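PDB 2VD3: ATP phosphoribosyltransferase from Methanobacterium thermoautotrophicum, which catalyses the magnesium-dependent condensation of ATP with 5-phosphoribose 1-diphosphate to phosphoribosyl-ATP, the first and probably rate-controlling step of histidine biosynthesis. Local coordinates for residues A[61-74]-A[180-192]. Numbering follows the deposited sequence. Where two conformers were deposited one is given.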
ATOM      1  N   VAL A  61      -3.071 -30.111  -0.333  1.00 43.63           N
ATOM      2  CA  VAL A  61      -4.108 -31.074  -0.003  1.00 43.94           C
ATOM      3  C   VAL A  61      -3.790 -32.452  -0.576  1.00 44.34           C
ATOM      4  O   VAL A  61      -4.020 -33.463   0.083  1.00 44.59           O
ATOM      5  CB  VAL A  61      -5.513 -30.573  -0.447  1.00 44.45           C
ATOM      6  CG1 VAL A  61      -6.592 -31.630  -0.197  1.00 43.61           C
ATOM      7  CG2 VAL A  61      -5.868 -29.259   0.275  1.00 43.14           C
ATOM      8  N   ALA A  62      -3.239 -32.500  -1.785  1.00 44.84           N
ATOM      9  CA  ALA A  62      -2.883 -33.785  -2.406  1.00 45.24           C
ATOM     10  C   ALA A  62      -1.821 -34.513  -1.582  1.00 45.56           C
ATOM     11  O   ALA A  62      -1.872 -35.732  -1.432  1.00 45.02           O
ATOM     12  CB  ALA A  62      -2.403 -33.583  -3.844  1.00 44.94           C
ATOM     13  N   ASP A  63      -0.887 -33.740  -1.032  1.00 46.25           N
ATOM     14  CA  ASP A  63       0.271 -34.280  -0.333  1.00 47.17           C
ATOM     15  C   ASP A  63       0.018 -34.561   1.137  1.00 47.05           C
ATOM     16  O   ASP A  63       0.682 -35.397   1.732  1.00 47.33           O
ATOM     17  CB  ASP A  63       1.474 -33.352  -0.503  1.00 47.50           C
ATOM     18  CG  ASP A  63       2.069 -33.426  -1.904  1.00 50.28           C
ATOM     19  OD1 ASP A  63       2.119 -34.550  -2.490  1.00 53.08           O
ATOM     20  OD2 ASP A  63       2.488 -32.361  -2.421  1.00 52.75           O
ATOM     21  N   GLY A  64      -0.945 -33.862   1.716  1.00 47.14           N
ATOM     22  CA  GLY A  64      -1.326 -34.091   3.094  1.00 47.17           C
ATOM     23  C   GLY A  64      -0.793 -33.044   4.047  1.00 47.43           C
ATOM     24  O   GLY A  64      -0.873 -33.218   5.262  1.00 47.67           O
ATOM     25  N   ALA A  65      -0.244 -31.957   3.505  1.00 47.28           N
ATOM     26  CA  ALA A  65       0.147 -30.807   4.320  1.00 46.90           C
ATOM     27  C   ALA A  65      -1.095 -30.136   4.901  1.00 46.68           C
ATOM     28  O   ALA A  65      -1.033 -29.508   5.960  1.00 47.27           O
ATOM     29  CB  ALA A  65       0.944 -29.822   3.500  1.00 46.84           C
ATOM     30  N   ALA A  66      -2.206 -30.262   4.181  1.00 46.16           N
ATOM     31  CA  ALA A  66      -3.538 -29.865   4.645  1.00 45.65           C
ATOM     32  C   ALA A  66      -4.502 -31.027   4.402  1.00 45.35           C
ATOM     33  O   ALA A  66      -4.449 -31.683   3.359  1.00 45.22           O
ATOM     34  CB  ALA A  66      -4.022 -28.624   3.897  1.00 45.34           C
ATOM     35  N   ASP A  67      -5.390 -31.270   5.358  1.00 45.10           N
ATOM     36  CA  ASP A  67      -6.417 -32.299   5.216  1.00 44.81           C
ATOM     37  C   ASP A  67      -7.485 -31.892   4.224  1.00 44.40           C
ATOM     38  O   ASP A  67      -8.010 -32.729   3.490  1.00 44.18           O
ATOM     39  CB  ASP A  67      -7.075 -32.567   6.562  1.00 44.73           C
ATOM     40  CG  ASP A  67      -6.075 -32.857   7.626  1.00 44.88           C
ATOM     41  OD1 ASP A  67      -5.581 -33.999   7.668  1.00 45.61           O
ATOM     42  OD2 ASP A  67      -5.773 -31.936   8.411  1.00 45.44           O
ATOM     43  N   LEU A  68      -7.805 -30.603   4.233  1.00 44.34           N
ATOM     44  CA  LEU A  68      -8.855 -30.033   3.403  1.00 44.55           C
ATOM     45  C   LEU A  68      -8.367 -28.707   2.851  1.00 44.93           C
ATOM     46  O   LEU A  68      -7.457 -28.080   3.415  1.00 45.02           O
ATOM     47  CB  LEU A  68     -10.138 -29.806   4.222  1.00 44.77           C
ATOM     48  CG  LEU A  68     -10.829 -30.983   4.931  1.00 44.70           C
ATOM     49  CD1 LEU A  68     -11.661 -30.513   6.118  1.00 43.99           C
ATOM     50  CD2 LEU A  68     -11.702 -31.736   3.973  1.00 44.65           C
ATOM     51  N   GLY A  69      -8.966 -28.281   1.739  1.00 45.03           N
ATOM     52  CA  GLY A  69      -8.643 -26.998   1.137  1.00 44.73           C
ATOM     53  C   GLY A  69      -9.868 -26.364   0.528  1.00 44.78           C
ATOM     54  O   GLY A  69     -10.840 -27.047   0.229  1.00 45.36           O
ATOM     55  N   ILE A  70      -9.833 -25.050   0.377  1.00 44.95           N
ATOM     56  CA  ILE A  70     -10.881 -24.326  -0.317  1.00 44.82           C
ATOM     57  C   ILE A  70     -10.143 -23.608  -1.415  1.00 44.96           C
ATOM     58  O   ILE A  70      -9.306 -22.760  -1.131  1.00 45.15           O
ATOM     59  CB  ILE A  70     -11.564 -23.292   0.607  1.00 45.13           C
ATOM     60  CG1 ILE A  70     -12.336 -23.998   1.735  1.00 44.55           C
ATOM     61  CG2 ILE A  70     -12.470 -22.332  -0.207  1.00 44.88           C
ATOM     62  CD1 ILE A  70     -12.914 -23.046   2.787  1.00 44.64           C
ATOM     63  N   THR A  71     -10.405 -23.973  -2.665  1.00 44.96           N
ATOM     64  CA  THR A  71      -9.757 -23.302  -3.794  1.00 44.89           C
ATOM     65  C   THR A  71     -10.575 -23.444  -5.073  1.00 44.98           C
ATOM     66  O   THR A  71     -11.631 -24.080  -5.071  1.00 45.21           O
ATOM     67  CB  THR A  71      -8.258 -23.736  -3.983  1.00 44.98           C
ATOM     68  OG1 THR A  71      -7.632 -22.881  -4.949  1.00 45.86           O
ATOM     69  CG2 THR A  71      -8.123 -25.182  -4.417  1.00 43.54           C
ATOM     70  N   GLY A  72     -10.086 -22.841  -6.152  1.00 44.89           N
ATOM     71  CA  GLY A  72     -10.818 -22.797  -7.408  1.00 45.02           C
ATOM     72  C   GLY A  72     -10.608 -24.062  -8.196  1.00 45.10           C
ATOM     73  O   GLY A  72      -9.524 -24.629  -8.174  1.00 45.37           O
ATOM     74  N   TYR A  73     -11.657 -24.502  -8.891  1.00 45.28           N
ATOM     75  CA  TYR A  73     -11.627 -25.710  -9.715  1.00 44.49           C
ATOM     76  C   TYR A  73     -10.589 -25.608 -10.829  1.00 44.29           C
ATOM     77  O   TYR A  73      -9.914 -26.586 -11.139  1.00 44.46           O
ATOM     78  CB  TYR A  73     -13.018 -25.982 -10.293  1.00 44.49           C
ATOM     79  CG  TYR A  73     -13.131 -27.252 -11.109  1.00 44.62           C
ATOM     80  CD1 TYR A  73     -12.942 -28.505 -10.524  1.00 44.30           C
ATOM     81  CD2 TYR A  73     -13.446 -27.201 -12.463  1.00 45.26           C
ATOM     82  CE1 TYR A  73     -13.058 -29.671 -11.275  1.00 44.87           C
ATOM     83  CE2 TYR A  73     -13.557 -28.363 -13.224  1.00 44.38           C
ATOM     84  CZ  TYR A  73     -13.366 -29.590 -12.623  1.00 44.66           C
ATOM     85  OH  TYR A  73     -13.467 -30.738 -13.378  1.00 45.27           O
ATOM     86  N   ASP A  74     -10.459 -24.422 -11.427  1.00 43.95           N
ATOM     87  CA  ASP A  74      -9.447 -24.198 -12.455  1.00 43.30           C
ATOM     88  C   ASP A  74      -8.043 -24.552 -11.966  1.00 42.93           C
ATOM     89  O   ASP A  74      -7.270 -25.194 -12.677  1.00 43.09           O
ATOM     90  CB  ASP A  74      -9.496 -22.760 -12.980  1.00 43.52           C
ATOM     91  CG  ASP A  74      -9.498 -21.705 -11.866  1.00 43.50           C
ATOM     92  OD1 ASP A  74      -9.702 -20.530 -12.197  1.00 43.84           O
ATOM     93  OD2 ASP A  74      -9.308 -22.023 -10.674  1.00 43.54           O
ATOM     94  N   LEU A 180     -13.479 -24.121 -19.918  1.00 45.85           N
ATOM     95  CA  LEU A 180     -13.720 -24.700 -18.600  1.00 45.50           C
ATOM     96  C   LEU A 180     -14.623 -23.793 -17.780  1.00 44.99           C
ATOM     97  O   LEU A 180     -14.458 -22.566 -17.782  1.00 45.50           O
ATOM     98  CB  LEU A 180     -12.390 -24.909 -17.854  1.00 45.79           C
ATOM     99  CG  LEU A 180     -12.408 -25.516 -16.445  1.00 46.41           C
ATOM    100  CD1 LEU A 180     -11.914 -26.966 -16.445  1.00 46.73           C
ATOM    101  CD2 LEU A 180     -11.572 -24.674 -15.517  1.00 46.26           C
ATOM    102  N   GLU A 181     -15.581 -24.402 -17.091  1.00 44.42           N
ATOM    103  CA  GLU A 181     -16.381 -23.702 -16.100  1.00 44.02           C
ATOM    104  C   GLU A 181     -15.740 -23.934 -14.743  1.00 43.98           C
ATOM    105  O   GLU A 181     -15.448 -25.074 -14.359  1.00 43.98           O
ATOM    106  CB  GLU A 181     -17.830 -24.193 -16.096  1.00 43.87           C
ATOM    107  CG  GLU A 181     -18.520 -24.188 -17.453  0.50 43.48           C
ATOM    108  CD  GLU A 181     -18.717 -22.797 -18.030  0.50 42.99           C
ATOM    109  OE1 GLU A 181     -18.409 -21.797 -17.342  0.50 41.94           O
ATOM    110  OE2 GLU A 181     -19.193 -22.710 -19.183  0.50 43.18           O
ATOM    111  N   SER A 182     -15.495 -22.850 -14.029  1.00 43.71           N
ATOM    112  CA  SER A 182     -14.836 -22.944 -12.746  1.00 43.63           C
ATOM    113  C   SER A 182     -15.710 -22.428 -11.616  1.00 44.02           C
ATOM    114  O   SER A 182     -16.501 -21.483 -11.772  1.00 43.71           O
ATOM    115  CB  SER A 182     -13.516 -22.188 -12.761  1.00 43.39           C
ATOM    116  OG  SER A 182     -12.845 -22.375 -11.542  1.00 43.33           O
ATOM    117  N   SER A 183     -15.545 -23.064 -10.467  1.00 44.14           N
ATOM    118  CA  SER A 183     -16.242 -22.673  -9.278  1.00 44.68           C
ATOM    119  C   SER A 183     -15.342 -23.058  -8.121  1.00 44.90           C
ATOM    120  O   SER A 183     -14.427 -23.878  -8.291  1.00 44.83           O
ATOM    121  CB  SER A 183     -17.583 -23.395  -9.210  1.00 44.78           C
ATOM    122  OG  SER A 183     -18.267 -23.100  -8.011  1.00 46.43           O
ATOM    123  N   VAL A 184     -15.584 -22.454  -6.960  1.00 44.82           N
ATOM    124  CA  VAL A 184     -14.813 -22.763  -5.764  1.00 45.10           C
ATOM    125  C   VAL A 184     -15.274 -24.078  -5.124  1.00 45.35           C
ATOM    126  O   VAL A 184     -16.471 -24.339  -4.965  1.00 45.79           O
ATOM    127  CB  VAL A 184     -14.843 -21.600  -4.734  1.00 44.99           C
ATOM    128  CG1 VAL A 184     -14.116 -22.008  -3.470  1.00 45.24           C
ATOM    129  CG2 VAL A 184     -14.194 -20.363  -5.322  1.00 44.24           C
ATOM    130  N   LYS A 185     -14.308 -24.900  -4.743  1.00 45.53           N
ATOM    131  CA  LYS A 185     -14.610 -26.225  -4.230  1.00 45.34           C
ATOM    132  C   LYS A 185     -14.044 -26.401  -2.839  1.00 45.42           C
ATOM    133  O   LYS A 185     -13.079 -25.742  -2.483  1.00 45.63           O
ATOM    134  CB  LYS A 185     -14.026 -27.281  -5.168  1.00 44.89           C
ATOM    135  CG  LYS A 185     -14.429 -27.111  -6.610  1.00 44.33           C
ATOM    136  CD  LYS A 185     -15.876 -27.514  -6.830  1.00 44.58           C
ATOM    137  CE  LYS A 185     -16.277 -27.366  -8.293  1.00 44.32           C
ATOM    138  NZ  LYS A 185     -17.627 -27.947  -8.562  1.00 44.48           N
ATOM    139  N   LEU A 186     -14.673 -27.267  -2.046  1.00 46.05           N
ATOM    140  CA  LEU A 186     -14.055 -27.809  -0.832  1.00 45.68           C
ATOM    141  C   LEU A 186     -13.453 -29.149  -1.209  1.00 45.71           C
ATOM    142  O   LEU A 186     -14.150 -30.022  -1.745  1.00 45.65           O
ATOM    143  CB  LEU A 186     -15.083 -28.001   0.291  1.00 45.75           C
ATOM    144  CG  LEU A 186     -14.569 -28.693   1.571  1.00 45.68           C
ATOM    145  CD1 LEU A 186     -13.707 -27.761   2.415  1.00 44.14           C
ATOM    146  CD2 LEU A 186     -15.708 -29.281   2.414  1.00 45.46           C
ATOM    147  N   ILE A 187     -12.159 -29.313  -0.937  1.00 45.45           N
ATOM    148  CA  ILE A 187     -11.460 -30.556  -1.300  1.00 44.42           C
ATOM    149  C   ILE A 187     -10.858 -31.250  -0.098  1.00 44.71           C
ATOM    150  O   ILE A 187     -10.778 -30.672   0.987  1.00 44.74           O
ATOM    151  CB  ILE A 187     -10.356 -30.350  -2.380  1.00 44.35           C
ATOM    152  CG1 ILE A 187      -9.328 -29.305  -1.934  1.00 43.68           C
ATOM    153  CG2 ILE A 187     -10.977 -30.013  -3.729  1.00 43.06           C
ATOM    154  CD1 ILE A 187      -8.096 -29.237  -2.825  1.00 43.94           C
ATOM    155  N   ALA A 188     -10.428 -32.497  -0.298  1.00 44.24           N
ATOM    156  CA  ALA A 188      -9.919 -33.291   0.789  1.00 43.92           C
ATOM    157  C   ALA A 188      -8.829 -34.258   0.354  1.00 43.90           C
ATOM    158  O   ALA A 188      -8.874 -34.812  -0.760  1.00 43.69           O
ATOM    159  CB  ALA A 188     -11.062 -34.059   1.470  1.00 44.10           C
ATOM    160  N   ASN A 189      -7.861 -34.450   1.250  1.00 43.20           N
ATOM    161  CA  ASN A 189      -6.892 -35.504   1.122  1.00 43.16           C
ATOM    162  C   ASN A 189      -7.617 -36.833   1.356  1.00 43.57           C
ATOM    163  O   ASN A 189      -8.503 -36.924   2.213  1.00 43.68           O
ATOM    164  CB  ASN A 189      -5.776 -35.301   2.148  1.00 43.12           C
ATOM    165  CG  ASN A 189      -4.704 -36.351   2.056  1.00 42.42           C
ATOM    166  OD1 ASN A 189      -4.787 -37.384   2.710  1.00 43.71           O
ATOM    167  ND2 ASN A 189      -3.696 -36.103   1.239  1.00 41.69           N
ATOM    168  N   ARG A 190      -7.255 -37.855   0.587  1.00 43.49           N
ATOM    169  CA  ARG A 190      -7.907 -39.144   0.707  1.00 43.52           C
ATOM    170  C   ARG A 190      -7.522 -39.849   2.004  1.00 43.50           C
ATOM    171  O   ARG A 190      -8.382 -40.381   2.715  1.00 43.29           O
ATOM    172  CB  ARG A 190      -7.573 -40.012  -0.490  1.00 43.35           C
ATOM    173  CG  ARG A 190      -8.407 -41.249  -0.562  1.00 44.57           C
ATOM    174  CD  ARG A 190      -8.055 -42.022  -1.796  1.00 46.69           C
ATOM    175  NE  ARG A 190      -8.742 -43.310  -1.860  1.00 46.70           N
ATOM    176  CZ  ARG A 190      -9.930 -43.492  -2.423  1.00 46.38           C
ATOM    177  NH1 ARG A 190     -10.472 -44.697  -2.439  1.00 45.09           N
ATOM    178  NH2 ARG A 190     -10.579 -42.462  -2.964  1.00 46.67           N
ATOM    179  N   GLU A 191      -6.232 -39.838   2.314  1.00 43.64           N
ATOM    180  CA  GLU A 191      -5.742 -40.465   3.532  1.00 44.12           C
ATOM    181  C   GLU A 191      -6.313 -39.766   4.762  1.00 44.31           C
ATOM    182  O   GLU A 191      -6.580 -40.418   5.767  1.00 44.28           O
ATOM    183  CB  GLU A 191      -4.212 -40.465   3.558  1.00 44.17           C
ATOM    184  CG  GLU A 191      -3.591 -41.624   4.304  1.00 44.70           C
ATOM    185  N   SER A 192      -6.508 -38.445   4.675  1.00 44.77           N
ATOM    186  CA  SER A 192      -7.106 -37.677   5.771  1.00 45.34           C
ATOM    187  C   SER A 192      -8.560 -38.079   5.989  1.00 45.76           C
ATOM    188  O   SER A 192      -9.020 -38.198   7.134  1.00 45.61           O
ATOM    189  CB  SER A 192      -7.042 -36.173   5.506  1.00 45.23           C
ATOM    190  OG  SER A 192      -5.711 -35.703   5.503  1.00 46.20           O
TER
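Asn-189 reaches across to the last turn of helix 57-63, where its ND2 gives a nearly straight hydrogen bond of 2.9 Å to Val-61 O, which lies in the Asn-189 amide plane. A chi1 of -179° carries the amide towards helix 57-63, and its acceptor serves the other side: OD1 takes the N-H of Ser-192 on a lone pair, as N-cap of helix 190-195. Replacing the amide with an alanine removes both bonds and is likely to free the end of helix 57-63 to shift against the start of helix 190-195. Gly-64, with positive phi, turns the chain beside this amide, where a CB would press on the preceding carbonyl O. Ser-192 OG donates to the anti side of Asp-67 OD1 (2.8 Å), with which Lys-196 also pairs, while Arg-6 N binds OD2.

Strands 68-72 and 184-188 run antiparallel, Gly-69 and Thr-71 exchanging paired backbone bonds with Ile-187 and Lys-185. Glycine suits position 69 because a CB would run into Val-61 CG2. Ile-187 reaches over this bare backbone, CG1 3.5 Å from Gly-69 O, and sets CD1 against Val-61. On the other face, Ile-70 sends CG2 to Val-184 CG1 (3.7 Å) and CG1 towards Leu-186 CD1, while Leu-68 CD2 meets the small Ala-188 CB at 3.5 Å.

Beyond the ladder, Ser-182 OG accepts from Asp-74 N (3.1 Å) at the start of helix 73-79. The Tyr-73 ring turns its edge to Ser-182 CA, its CE2 meets Leu-180 CD1 obliquely at 3.9 Å, and Lys-185 runs alongside to a salt bridge with Asp-88.

Strand 68-72 lies between parallel strand 5-10 and antiparallel strand 173-188 in the mixed sheet of the periplasmic-binding-protein-like fold, with Ile-76 of helix 73-79 on one face and Leu-86 of strand 84-88 on the other.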